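Side-chain contacts in Card1 endonuclease domain-containing protein (Vibrio cholerae, PDB 1XMX), which is of unknown function but probably binds nucleic acid and may cleave it with a PD-(D/E)XK-type nuclease domain: residues Ile34-Gln39 against Arg98-Ser103; Val41-Leu46 against Thr57-Ile62; Trp253-Val258 against Glu293-Thr298; Lys263-Asp268 against Asp370-Leu375. All coordinates share one frame; numbering follows the deposited sequence.

Contact 1. Residues Ile34-Gln39 against Arg98-Ser103; sequences IGDHTQ and RHRLLS
D36 and R100 meet at the C-terminal edge of the parallel strands of the N-terminal Rossmann-like sheet, where strand 30-35 gives way to a short 3-10 turn and helix 98-110 begins. The arginine reaches across with its chain extended from CG to NE, and NH2 of R100 lies 2.8 Å from OD2 of D36 in a salt bridge that is also a hydrogen bond. The N-H...O angle is only 135°, for OD2 is met on its anti side and lies tilted out of the guanidinium plane. Carboxylate and guanidinium planes stand 89° apart, so one arginine nitrogen makes the bond, without a two-pronged clasp. NH1 of R100 comes only to 3.8 Å from OE1 of Q39. The turn itself fixes the acid: CG of D36 sits between the backbone N and the carbonyl carbon (chi1 72°), and OD1 of D36 accepts from OG1 of T38 at 2.9 Å. OE1 of Q39 in turn takes the backbone N of D36 at 3.0 Å, on a lone pair. R100 NH2 has a second, weak partner in A64 O, and the R100 side chain also touches I62 and I71. A magnesium ion lies about 8 Å from that side chain. With both carboxylate oxygens of D36 engaged in a buried setting, the guanidinium would probably favour the ionised acid.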
loop_
_atom_site.group_PDB
_atom_site.type_symbol
_atom_site.label_atom_id
_atom_site.label_comp_id
_atom_site.label_asym_id
_atom_site.label_seq_id
_atom_site.Cartn_x
_atom_site.Cartn_y
_atom_site.Cartn_z
ATOM N N ILE A 34 13.956 -14.343 16.271
ATOM C CA ILE A 34 15.036 -15.289 16.028
ATOM C C ILE A 34 15.442 -15.122 14.550
ATOM O O ILE A 34 14.579 -15.013 13.701
ATOM C CB ILE A 34 14.543 -16.728 16.269
ATOM C CG1 ILE A 34 14.406 -16.992 17.765
ATOM C CG2 ILE A 34 15.491 -17.794 15.634
ATOM C CD1 ILE A 34 13.433 -18.102 18.081
ATOM N N GLY A 35 16.739 -15.026 14.243
ATOM C CA GLY A 35 17.174 -14.824 12.856
ATOM C C GLY A 35 18.666 -15.128 12.760
ATOM O O GLY A 35 19.335 -15.310 13.785
ATOM N N ASP A 36 19.205 -15.165 11.542
ATOM C CA ASP A 36 20.643 -15.267 11.385
ATOM C C ASP A 36 21.299 -13.899 11.256
ATOM O O ASP A 36 20.599 -12.885 11.147
ATOM C CB ASP A 36 20.998 -16.206 10.239
ATOM C CG ASP A 36 20.694 -15.627 8.871
ATOM O OD1 ASP A 36 20.740 -14.414 8.665
ATOM O OD2 ASP A 36 20.439 -16.403 7.958
ATOM N N HIS A 37 22.628 -13.857 11.283
ATOM C CA HIS A 37 23.295 -12.571 11.329
ATOM C C HIS A 37 22.929 -11.624 10.203
ATOM O O HIS A 37 22.741 -10.431 10.452
ATOM C CB HIS A 37 24.809 -12.663 11.512
ATOM C CG HIS A 37 25.444 -11.317 11.658
ATOM N ND1 HIS A 37 25.231 -10.510 12.766
ATOM C CD2 HIS A 37 26.229 -10.598 10.818
ATOM C CE1 HIS A 37 25.859 -9.358 12.601
ATOM N NE2 HIS A 37 26.493 -9.393 11.440
ATOM N N THR A 38 22.778 -12.132 8.978
ATOM C CA THR A 38 22.442 -11.292 7.847
ATOM C C THR A 38 21.004 -10.693 7.958
ATOM O O THR A 38 20.627 -9.878 7.165
ATOM C CB THR A 38 22.537 -12.027 6.487
ATOM O OG1 THR A 38 21.380 -12.848 6.324
ATOM C CG2 THR A 38 23.805 -12.854 6.365
ATOM N N GLN A 39 20.219 -11.104 8.928
ATOM C CA GLN A 39 18.886 -10.554 9.069
ATOM C C GLN A 39 18.819 -9.444 10.147
ATOM O O GLN A 39 17.728 -8.977 10.491
ATOM C CB GLN A 39 17.913 -11.695 9.393
ATOM C CG GLN A 39 17.765 -12.616 8.219
ATOM C CD GLN A 39 16.878 -13.785 8.527
ATOM O OE1 GLN A 39 17.102 -14.485 9.523
ATOM N NE2 GLN A 39 15.837 -13.978 7.723
ATOM N N ARG A 98 11.056 -23.065 6.612
ATOM C CA ARG A 98 10.423 -24.182 7.324
ATOM C C ARG A 98 11.367 -24.968 8.218
ATOM O O ARG A 98 10.949 -25.407 9.253
ATOM C CB ARG A 98 9.527 -25.032 6.400
ATOM C CG ARG A 98 8.312 -24.195 5.908
ATOM C CD ARG A 98 7.701 -24.726 4.612
ATOM N NE ARG A 98 6.593 -23.859 4.184
ATOM C CZ ARG A 98 6.737 -22.788 3.401
ATOM N NH1 ARG A 98 7.945 -22.444 2.940
ATOM N NH2 ARG A 98 5.682 -22.063 3.075
ATOM N N HIS A 99 12.651 -25.081 7.861
ATOM C CA HIS A 99 13.597 -25.777 8.706
ATOM C C HIS A 99 13.768 -25.104 10.058
ATOM O O HIS A 99 13.763 -25.754 11.072
ATOM C CB HIS A 99 14.960 -26.056 8.006
ATOM C CG HIS A 99 15.827 -24.846 7.817
ATOM N ND1 HIS A 99 15.378 -23.677 7.230
ATOM C CD2 HIS A 99 17.151 -24.658 8.052
ATOM C CE1 HIS A 99 16.370 -22.806 7.174
ATOM N NE2 HIS A 99 17.459 -23.377 7.655
ATOM N N ARG A 100 13.937 -23.802 10.068
ATOM C CA ARG A 100 14.031 -23.067 11.329
ATOM C C ARG A 100 12.666 -23.116 12.037
ATOM O O ARG A 100 12.619 -23.234 13.244
ATOM C CB ARG A 100 14.420 -21.594 11.033
ATOM C CG ARG A 100 15.844 -21.448 10.442
ATOM C CD ARG A 100 16.116 -20.107 9.791
ATOM N NE ARG A 100 17.499 -20.000 9.305
ATOM C CZ ARG A 100 17.948 -18.990 8.552
ATOM N NH1 ARG A 100 17.115 -18.041 8.156
ATOM N NH2 ARG A 100 19.203 -18.936 8.164
ATOM N N LEU A 101 11.571 -22.932 11.290
ATOM C CA LEU A 101 10.209 -22.897 11.895
ATOM C C LEU A 101 9.903 -24.142 12.668
ATOM O O LEU A 101 9.451 -24.062 13.790
ATOM C CB LEU A 101 9.089 -22.695 10.855
ATOM C CG LEU A 101 7.642 -22.580 11.349
ATOM C CD1 LEU A 101 7.451 -21.221 12.059
ATOM C CD2 LEU A 101 6.633 -22.653 10.208
ATOM N N LEU A 102 10.151 -25.299 12.047
ATOM C CA LEU A 102 9.846 -26.566 12.660
ATOM C C LEU A 102 10.823 -26.945 13.777
ATOM O O LEU A 102 10.453 -27.688 14.666
ATOM C CB LEU A 102 9.766 -27.685 11.625
ATOM C CG LEU A 102 8.652 -27.460 10.609
ATOM C CD1 LEU A 102 8.597 -28.637 9.695
ATOM C CD2 LEU A 102 7.358 -27.302 11.362
ATOM N N SER A 103 12.043 -26.418 13.750
ATOM C CA SER A 103 12.965 -26.630 14.858
ATOM C C SER A 103 12.453 -25.863 16.078
ATOM O O SER A 103 12.375 -26.427 17.148
ATOM C CB SER A 103 14.366 -26.125 14.518
ATOM O OG SER A 103 14.871 -26.793 13.382
#

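Contact 2. Residues Val41-Leu46 against Thr57-Ile62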
loop_
_atom_site.group_PDB
_atom_site.type_symbol
_atom_site.label_atom_id
_atom_site.label_comp_id
_atom_site.label_asym_id
_atom_site.label_seq_id
_atom_site.Cartn_x
_atom_site.Cartn_y
_atom_site.Cartn_z
ATOM N N VAL A 41 19.451 -6.395 9.759
ATOM C CA VAL A 41 18.831 -5.177 9.192
ATOM C C VAL A 41 17.273 -5.261 9.222
ATOM O O VAL A 41 16.605 -4.298 9.583
ATOM C CB VAL A 41 19.411 -4.845 7.793
ATOM C CG1 VAL A 41 19.115 -6.025 6.814
ATOM C CG2 VAL A 41 18.874 -3.463 7.298
ATOM N N ILE A 42 16.717 -6.439 8.878
ATOM C CA ILE A 42 15.298 -6.692 8.984
ATOM C C ILE A 42 14.883 -6.478 10.436
ATOM O O ILE A 42 13.921 -5.742 10.720
ATOM C CB ILE A 42 14.895 -8.137 8.515
ATOM C CG1 ILE A 42 15.350 -8.395 7.059
ATOM C CG2 ILE A 42 13.400 -8.311 8.581
ATOM C CD1 ILE A 42 15.295 -9.886 6.651
ATOM N N TYR A 43 15.610 -7.080 11.370
ATOM C CA TYR A 43 15.402 -6.800 12.782
ATOM C C TYR A 43 15.320 -5.297 13.175
ATOM O O TYR A 43 14.430 -4.901 13.942
ATOM C CB TYR A 43 16.423 -7.517 13.648
ATOM C CG TYR A 43 16.446 -7.026 15.095
ATOM C CD1 TYR A 43 15.406 -7.337 15.991
ATOM C CD2 TYR A 43 17.498 -6.238 15.567
ATOM C CE1 TYR A 43 15.430 -6.873 17.359
ATOM C CE2 TYR A 43 17.549 -5.806 16.888
ATOM C CZ TYR A 43 16.493 -6.110 17.784
ATOM O OH TYR A 43 16.560 -5.684 19.133
ATOM N N GLN A 44 16.291 -4.516 12.730
ATOM C CA GLN A 44 16.361 -3.097 12.987
ATOM C C GLN A 44 15.098 -2.381 12.446
ATOM O O GLN A 44 14.505 -1.547 13.146
ATOM C CB GLN A 44 17.648 -2.507 12.405
ATOM C CG GLN A 44 18.922 -3.040 13.100
ATOM C CD GLN A 44 20.219 -2.630 12.366
ATOM O OE1 GLN A 44 20.188 -2.030 11.292
ATOM N NE2 GLN A 44 21.350 -2.967 12.953
ATOM N N ARG A 45 14.666 -2.765 11.246
ATOM C CA ARG A 45 13.432 -2.203 10.649
ATOM C C ARG A 45 12.160 -2.590 11.422
ATOM O O ARG A 45 11.241 -1.736 11.649
ATOM C CB ARG A 45 13.295 -2.668 9.220
ATOM C CG ARG A 45 14.293 -2.065 8.288
ATOM C CD ARG A 45 14.213 -2.835 6.996
ATOM N NE ARG A 45 15.317 -2.590 6.089
ATOM C CZ ARG A 45 15.686 -3.437 5.118
ATOM N NH1 ARG A 45 15.038 -4.588 4.951
ATOM N NH2 ARG A 45 16.724 -3.137 4.319
ATOM N N LEU A 46 12.046 -3.877 11.745
ATOM C CA LEU A 46 10.954 -4.360 12.594
ATOM C C LEU A 46 10.885 -3.586 13.908
ATOM O O LEU A 46 9.790 -3.245 14.404
ATOM C CB LEU A 46 11.148 -5.850 12.934
ATOM C CG LEU A 46 10.929 -6.768 11.748
ATOM C CD1 LEU A 46 11.220 -8.195 12.068
ATOM C CD2 LEU A 46 9.443 -6.661 11.262
ATOM N N THR A 57 11.813 -5.119 21.826
ATOM C CA THR A 57 12.283 -6.141 20.881
ATOM C C THR A 57 13.691 -6.636 21.277
ATOM O O THR A 57 14.462 -5.897 21.870
ATOM C CB THR A 57 12.304 -5.588 19.407
ATOM O OG1 THR A 57 13.219 -4.493 19.303
ATOM C CG2 THR A 57 10.949 -5.025 18.976
ATOM N N ASP A 58 14.010 -7.894 20.951
ATOM C CA ASP A 58 15.348 -8.406 21.064
ATOM C C ASP A 58 15.550 -9.314 19.895
ATOM O O ASP A 58 14.585 -9.781 19.299
ATOM C CB ASP A 58 15.497 -9.242 22.342
ATOM C CG ASP A 58 15.406 -8.396 23.614
ATOM O OD1 ASP A 58 15.876 -7.229 23.568
ATOM O OD2 ASP A 58 14.864 -8.894 24.661
ATOM N N PHE A 59 16.814 -9.572 19.588
ATOM C CA PHE A 59 17.211 -10.349 18.464
ATOM C C PHE A 59 18.053 -11.465 19.034
ATOM O O PHE A 59 19.026 -11.221 19.727
ATOM C CB PHE A 59 18.062 -9.509 17.468
ATOM C CG PHE A 59 18.397 -10.243 16.183
ATOM C CD1 PHE A 59 17.430 -11.028 15.528
ATOM C CD2 PHE A 59 19.634 -10.091 15.567
ATOM C CE1 PHE A 59 17.713 -11.677 14.300
ATOM C CE2 PHE A 59 19.907 -10.721 14.351
ATOM C CZ PHE A 59 18.955 -11.529 13.717
ATOM N N PHE A 60 17.663 -12.696 18.751
ATOM C CA PHE A 60 18.414 -13.854 19.193
ATOM C C PHE A 60 18.889 -14.550 17.921
ATOM O O PHE A 60 18.085 -14.968 17.081
ATOM C CB PHE A 60 17.546 -14.771 20.058
ATOM C CG PHE A 60 18.217 -16.086 20.406
ATOM C CD1 PHE A 60 18.068 -17.210 19.591
ATOM C CD2 PHE A 60 18.999 -16.195 21.548
ATOM C CE1 PHE A 60 18.719 -18.405 19.907
ATOM C CE2 PHE A 60 19.628 -17.420 21.897
ATOM C CZ PHE A 60 19.483 -18.504 21.051
ATOM N N GLU A 61 20.212 -14.666 17.773
ATOM C CA GLU A 61 20.802 -15.151 16.517
ATOM C C GLU A 61 21.048 -16.620 16.543
ATOM O O GLU A 61 21.787 -17.117 17.411
ATOM C CB GLU A 61 22.159 -14.497 16.246
ATOM C CG GLU A 61 22.098 -13.462 15.181
ATOM C CD GLU A 61 23.412 -12.781 14.923
ATOM O OE1 GLU A 61 24.491 -13.467 14.953
ATOM O OE2 GLU A 61 23.346 -11.547 14.671
ATOM N N ILE A 62 20.498 -17.308 15.549
ATOM C CA ILE A 62 20.814 -18.701 15.381
ATOM C C ILE A 62 21.920 -18.801 14.364
ATOM O O ILE A 62 22.200 -17.879 13.627
ATOM C CB ILE A 62 19.618 -19.540 14.902
ATOM C CG1 ILE A 62 18.833 -18.763 13.864
ATOM C CG2 ILE A 62 18.653 -19.931 16.122
ATOM C CD1 ILE A 62 18.064 -19.622 12.833
HETATM O O HOH W 1 15.278 -3.811 20.772
#
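Y43 and F59 carry the apolar part of this contact. Each ring covers the other's CB: F59 CB stands over the middle of the Y43 ring, 3.5 Å from its centroid and 2° off the normal, and Y43 CB lies 4.2 Å from the centroid of the F59 ring, nearer its rim. The planes are 16° from parallel, yet the centroids are 5.1 Å apart, so the rings hardly overlap and CH-pi contacts do the work. CG of Y43 lies anti to the backbone N (chi1 167°), which sends the ring out across the strand until CE1 of Y43 is 3.5 Å from D58 C. The polar part is water-mediated: one water is 2.8 Å from Y43 OH and 2.6 Å from T57 OG1, which also bonds to S47 OG, and it donates to the backbone O of T57. Helix 40-52 runs nearly antiparallel to outermost strand 56-61, their local axes 9.3 Å apart, within a beta-alpha-beta crossover; Y43 also touches F33 of strand 30-35, whereas F60 packs on helix 68-85.

Contact 3. Residues Trp253-Val258 against Glu293-Thr298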
loop_
_atom_site.group_PDB
_atom_site.type_symbol
_atom_site.label_atom_id
_atom_site.label_comp_id
_atom_site.label_asym_id
_atom_site.label_seq_id
_atom_site.Cartn_x
_atom_site.Cartn_y
_atom_site.Cartn_z
ATOM N N TRP A 253 -6.248 15.023 -11.605
ATOM C CA TRP A 253 -7.662 14.853 -11.279
ATOM C C TRP A 253 -8.068 13.385 -10.967
ATOM O O TRP A 253 -8.951 13.130 -10.144
ATOM C CB TRP A 253 -8.557 15.421 -12.396
ATOM C CG TRP A 253 -8.534 14.650 -13.657
ATOM C CD1 TRP A 253 -7.708 14.860 -14.707
ATOM C CD2 TRP A 253 -9.370 13.522 -14.019
ATOM N NE1 TRP A 253 -7.967 13.955 -15.697
ATOM C CE2 TRP A 253 -8.973 13.118 -15.306
ATOM C CE3 TRP A 253 -10.424 12.844 -13.390
ATOM C CZ2 TRP A 253 -9.590 12.089 -15.984
ATOM C CZ3 TRP A 253 -11.025 11.788 -14.056
ATOM C CH2 TRP A 253 -10.617 11.424 -15.334
ATOM N N LEU A 254 -7.457 12.428 -11.658
ATOM C CA LEU A 254 -7.908 11.039 -11.594
ATOM C C LEU A 254 -7.418 10.392 -10.310
ATOM O O LEU A 254 -8.120 9.597 -9.695
ATOM C CB LEU A 254 -7.392 10.265 -12.799
ATOM C CG LEU A 254 -7.763 8.784 -12.757
ATOM C CD1 LEU A 254 -9.297 8.509 -12.749
ATOM C CD2 LEU A 254 -7.110 8.102 -13.945
ATOM N N GLU A 255 -6.212 10.725 -9.892
ATOM C CA GLU A 255 -5.671 10.158 -8.632
ATOM C C GLU A 255 -6.359 10.846 -7.431
ATOM O O GLU A 255 -6.540 10.247 -6.397
ATOM C CB GLU A 255 -4.155 10.299 -8.562
ATOM C CG GLU A 255 -3.660 11.764 -8.742
ATOM C CD GLU A 255 -2.146 11.874 -8.840
ATOM O OE1 GLU A 255 -1.458 10.868 -9.120
ATOM O OE2 GLU A 255 -1.610 12.966 -8.665
ATOM N N THR A 256 -6.636 12.131 -7.557
ATOM C CA THR A 256 -7.401 12.858 -6.564
ATOM C C THR A 256 -8.797 12.279 -6.347
ATOM O O THR A 256 -9.233 12.156 -5.205
ATOM C CB THR A 256 -7.561 14.335 -7.004
ATOM O OG1 THR A 256 -6.264 14.927 -7.126
ATOM C CG2 THR A 256 -8.322 15.117 -5.944
ATOM N N LEU A 257 -9.501 11.978 -7.449
ATOM C CA LEU A 257 -10.800 11.296 -7.453
ATOM C C LEU A 257 -10.694 9.888 -6.807
ATOM O O LEU A 257 -11.518 9.499 -5.964
ATOM C CB LEU A 257 -11.329 11.166 -8.894
ATOM C CG LEU A 257 -12.579 10.274 -9.030
ATOM C CD1 LEU A 257 -13.838 10.886 -8.419
ATOM C CD2 LEU A 257 -12.759 9.924 -10.501
ATOM N N VAL A 258 -9.673 9.126 -7.199
ATOM C CA VAL A 258 -9.514 7.811 -6.625
ATOM C C VAL A 258 -9.231 7.918 -5.118
ATOM O O VAL A 258 -9.801 7.182 -4.323
ATOM C CB VAL A 258 -8.396 6.999 -7.272
ATOM C CG1 VAL A 258 -8.166 5.682 -6.433
ATOM C CG2 VAL A 258 -8.731 6.725 -8.773
ATOM N N GLU A 293 6.889 6.730 -6.919
ATOM C CA GLU A 293 5.719 7.453 -6.378
ATOM C C GLU A 293 4.504 6.551 -6.371
ATOM O O GLU A 293 4.210 5.939 -7.371
ATOM C CB GLU A 293 5.391 8.703 -7.198
ATOM C CG GLU A 293 4.104 9.386 -6.738
ATOM C CD GLU A 293 3.894 10.704 -7.431
ATOM O OE1 GLU A 293 3.429 10.713 -8.600
ATOM O OE2 GLU A 293 4.212 11.741 -6.808
ATOM N N LEU A 294 3.787 6.471 -5.256
ATOM C CA LEU A 294 2.549 5.686 -5.211
ATOM C C LEU A 294 1.355 6.641 -5.340
ATOM O O LEU A 294 1.124 7.485 -4.468
ATOM C CB LEU A 294 2.463 4.833 -3.916
ATOM C CG LEU A 294 3.669 4.054 -3.468
ATOM C CD1 LEU A 294 3.420 3.302 -2.189
ATOM C CD2 LEU A 294 4.109 3.060 -4.499
ATOM N N ASP A 295 0.641 6.565 -6.466
ATOM C CA ASP A 295 -0.433 7.514 -6.735
ATOM C C ASP A 295 -1.471 7.507 -5.596
ATOM O O ASP A 295 -1.725 8.540 -4.977
ATOM C CB ASP A 295 -1.040 7.298 -8.134
ATOM C CG ASP A 295 -0.027 7.539 -9.259
ATOM O OD1 ASP A 295 0.986 8.241 -9.032
ATOM O OD2 ASP A 295 -0.203 7.005 -10.377
ATOM N N VAL A 296 -2.051 6.340 -5.316
ATOM C CA VAL A 296 -2.880 6.158 -4.124
ATOM C C VAL A 296 -2.404 4.873 -3.501
ATOM O O VAL A 296 -2.303 3.832 -4.168
ATOM C CB VAL A 296 -4.403 6.053 -4.441
ATOM C CG1 VAL A 296 -5.274 5.953 -3.105
ATOM C CG2 VAL A 296 -4.845 7.212 -5.304
ATOM N N ALA A 297 -2.030 4.962 -2.242
ATOM C CA ALA A 297 -1.610 3.799 -1.475
ATOM C C ALA A 297 -2.602 3.595 -0.336
ATOM O O ALA A 297 -3.003 4.567 0.309
ATOM C CB ALA A 297 -0.225 4.021 -0.896
ATOM N N THR A 298 -2.980 2.333 -0.089
ATOM C CA THR A 298 -3.766 1.951 1.098
ATOM C C THR A 298 -3.177 0.723 1.798
ATOM O O THR A 298 -2.354 -0.010 1.231
ATOM C CB THR A 298 -5.231 1.623 0.769
ATOM O OG1 THR A 298 -5.271 0.525 -0.142
ATOM C CG2 THR A 298 -5.912 2.772 0.105
#
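E255 and D295 bring their carboxylates together, OE1 of E255 lying 3.6 Å from OD1 of D295 with the two planes 60° apart and the side chains almost perpendicular. CG of E255 lies between the backbone N and the carbonyl carbon (chi1 55°), and the chain extends beyond it to bring OE1 there. Beside this pair, CG2 of V296 touches V258 CG1 at 3.8 Å and rests 3.6 Å from the backbone O of E255. D295 and V296 sit at the corner that the chain turns within 293-298. In the next shell, OE2 of E255 accepts from N278 ND2, with E252 also close to it, and OD2 of D295 accepts from the backbone N of C309, next to E308. V258 is backed by L371 and L375 of helix 371-380. The cluster of E255, D295 and E308 is consistent with an acidic metal-binding centre. With the other oxygen of each acid taken by a neutral N-H donor, the pair could share a metal ion, as in PD-(D/E)XK nucleases.

Contact 4. Residues Lys263-Asp268 against Asp370-Leu375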
loop_
_atom_site.group_PDB
_atom_site.type_symbol
_atom_site.label_atom_id
_atom_site.label_comp_id
_atom_site.label_asym_id
_atom_site.label_seq_id
_atom_site.Cartn_x
_atom_site.Cartn_y
_atom_site.Cartn_z
ATOM N N LYS A 263 -11.518 7.215 0.333
ATOM C CA LYS A 263 -11.894 7.844 1.610
ATOM C C LYS A 263 -13.403 7.683 1.917
ATOM O O LYS A 263 -13.771 7.406 3.058
ATOM C CB LYS A 263 -11.486 9.315 1.630
ATOM C CG LYS A 263 -11.969 10.035 2.852
ATOM C CD LYS A 263 -11.719 11.527 2.754
ATOM C CE LYS A 263 -12.208 12.245 4.019
ATOM N NZ LYS A 263 -11.899 13.699 3.909
ATOM N N GLN A 264 -14.250 7.844 0.893
ATOM C CA GLN A 264 -15.672 7.468 0.981
ATOM C C GLN A 264 -15.977 6.018 1.313
ATOM O O GLN A 264 -16.855 5.737 2.143
ATOM C CB GLN A 264 -16.398 7.782 -0.337
ATOM C CG GLN A 264 -16.729 9.179 -0.418
ATOM C CD GLN A 264 -17.674 9.486 -1.552
ATOM O OE1 GLN A 264 -18.505 8.641 -1.968
ATOM N NE2 GLN A 264 -17.577 10.710 -2.055
ATOM N N ILE A 265 -15.295 5.092 0.640
ATOM C CA ILE A 265 -15.499 3.647 0.889
ATOM C C ILE A 265 -15.079 3.326 2.291
ATOM O O ILE A 265 -15.706 2.543 2.967
ATOM C CB ILE A 265 -14.690 2.807 -0.112
ATOM C CG1 ILE A 265 -15.259 3.009 -1.516
ATOM C CG2 ILE A 265 -14.712 1.331 0.272
ATOM C CD1 ILE A 265 -14.322 2.612 -2.654
ATOM N N GLN A 266 -14.040 3.987 2.769
ATOM C CA GLN A 266 -13.476 3.688 4.094
ATOM C C GLN A 266 -14.448 4.061 5.234
ATOM O O GLN A 266 -14.430 3.469 6.304
ATOM C CB GLN A 266 -12.140 4.415 4.233
ATOM C CG GLN A 266 -11.407 4.262 5.550
ATOM C CD GLN A 266 -10.209 5.183 5.631
ATOM O OE1 GLN A 266 -10.297 6.344 5.210
ATOM N NE2 GLN A 266 -9.086 4.686 6.165
ATOM N N ASP A 267 -15.305 5.041 4.996
ATOM C CA ASP A 267 -16.365 5.377 5.961
ATOM C C ASP A 267 -17.205 4.139 6.301
ATOM O O ASP A 267 -17.702 4.033 7.391
ATOM C CB ASP A 267 -17.284 6.477 5.399
ATOM C CG ASP A 267 -16.573 7.835 5.257
ATOM O OD1 ASP A 267 -15.593 8.080 5.991
ATOM O OD2 ASP A 267 -16.998 8.669 4.427
ATOM N N ASP A 268 -17.375 3.196 5.379
ATOM C CA ASP A 268 -18.166 2.021 5.695
ATOM C C ASP A 268 -17.416 0.696 5.709
ATOM O O ASP A 268 -18.063 -0.332 5.908
ATOM C CB ASP A 268 -19.310 1.866 4.718
ATOM C CG ASP A 268 -20.313 2.985 4.821
ATOM O OD1 ASP A 268 -20.693 3.370 5.960
ATOM O OD2 ASP A 268 -20.700 3.509 3.748
ATOM N N ASP A 370 -18.311 3.342 -12.701
ATOM C CA ASP A 370 -18.561 2.600 -11.470
ATOM C C ASP A 370 -17.319 2.491 -10.571
ATOM O O ASP A 370 -17.038 1.460 -10.011
ATOM C CB ASP A 370 -19.079 1.264 -11.860
ATOM C CG ASP A 370 -20.400 1.380 -12.570
ATOM O OD1 ASP A 370 -21.376 1.854 -11.950
ATOM O OD2 ASP A 370 -20.462 1.039 -13.759
ATOM N N LEU A 371 -16.559 3.570 -10.489
ATOM C CA LEU A 371 -15.247 3.528 -9.849
ATOM C C LEU A 371 -15.461 3.045 -8.419
ATOM O O LEU A 371 -14.755 2.200 -7.928
ATOM C CB LEU A 371 -14.594 4.924 -9.860
ATOM C CG LEU A 371 -13.236 5.149 -9.168
ATOM C CD1 LEU A 371 -12.102 4.208 -9.694
ATOM C CD2 LEU A 371 -12.798 6.581 -9.234
ATOM N N LYS A 372 -16.467 3.583 -7.758
ATOM C CA LYS A 372 -16.577 3.367 -6.335
ATOM C C LYS A 372 -16.931 1.891 -6.039
ATOM O O LYS A 372 -16.394 1.306 -5.122
ATOM C CB LYS A 372 -17.564 4.355 -5.706
ATOM C CG LYS A 372 -17.815 4.064 -4.216
ATOM C CD LYS A 372 -18.330 5.308 -3.550
ATOM C CE LYS A 372 -19.640 5.051 -2.836
ATOM N NZ LYS A 372 -19.303 4.508 -1.476
ATOM N N THR A 373 -17.800 1.304 -6.841
ATOM C CA THR A 373 -18.152 -0.102 -6.742
ATOM C C THR A 373 -16.990 -1.064 -7.055
ATOM O O THR A 373 -16.757 -2.035 -6.317
ATOM C CB THR A 373 -19.361 -0.394 -7.628
ATOM O OG1 THR A 373 -20.479 0.271 -7.041
ATOM C CG2 THR A 373 -19.655 -1.844 -7.722
ATOM N N HIS A 374 -16.259 -0.795 -8.132
ATOM C CA HIS A 374 -15.119 -1.644 -8.495
ATOM C C HIS A 374 -14.014 -1.542 -7.459
ATOM O O HIS A 374 -13.376 -2.522 -7.158
ATOM C CB HIS A 374 -14.588 -1.305 -9.874
ATOM C CG HIS A 374 -15.571 -1.530 -10.973
ATOM N ND1 HIS A 374 -16.078 -2.771 -11.275
ATOM C CD2 HIS A 374 -16.132 -0.674 -11.865
ATOM C CE1 HIS A 374 -16.904 -2.678 -12.307
ATOM N NE2 HIS A 374 -16.949 -1.418 -12.685
ATOM N N LEU A 375 -13.805 -0.372 -6.885
ATOM C CA LEU A 375 -12.839 -0.228 -5.830
ATOM C C LEU A 375 -13.278 -0.980 -4.565
ATOM O O LEU A 375 -12.463 -1.593 -3.876
ATOM C CB LEU A 375 -12.608 1.252 -5.542
ATOM C CG LEU A 375 -11.669 2.111 -6.450
ATOM C CD1 LEU A 375 -11.481 3.488 -5.914
ATOM C CD2 LEU A 375 -10.292 1.423 -6.564
#
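I265 supplies most of the apolar contact, lying against both K372 and L375. CD1 of I265 meets L375 CB at 3.6 Å, the two side chains crossing at about a right angle. With CG1 of I265 beside its backbone N (chi1 -67°), the longer branch is carried toward the facing helix. It reaches the backbone there directly, CD1 of I265 sitting 3.5 Å from the O of K372, although CA of I265 and CA of K372 are 7.3 Å apart. Further back, CG1 of I265 lies 3.9 Å from K372 CG, where the two side chains run alongside each other, pointing opposite ways.

These residues join the last turns of helix 243-266 to the first turns of helix 371-380, two helices of the PD-(D/E)XK-type domain. L371 and L375 of the later helix also touch T261 on the earlier one and I363 of strand 361-363, while I265 reaches I272 of strand 272-276.

Polar groups meet chiefly through aliphatic carbon. OE1 of Q264 approaches K372 CD at 3.7 Å, crossing the lysine side chain at about a right angle. K372 bends just there, chi3 standing at 125°, well away from a staggered value, and the bend takes the lysine on past the amide to leave NZ of K372 5.5 Å from D268 OD2, too far for a salt bridge. The backbone O of K372 is hydrogen-bonded by T376 OG1.

Overall arrangement
Contacts 1 and 2 belong to the N-terminal sheet and touch one another, their centres 11 Å apart: G35 O pairs with I62 N, and H37 ND1 with E61 OE2. Contact 2 is nested within the loop that contact 1 closes. Contacts 3 and 4 share helix 243-266 in the nuclease-type domain and meet through L257 and V258 against L371 and L375. The centres of contacts 1 and 3 are about 38 Å apart, with no touch. Among these four, the two buried contacts differ: contact 1 pairs opposite charges and contact 3 like ones, whereas surface contact 2 relies on aromatic faces and water, and partly buried contact 4 on aliphatic carbon.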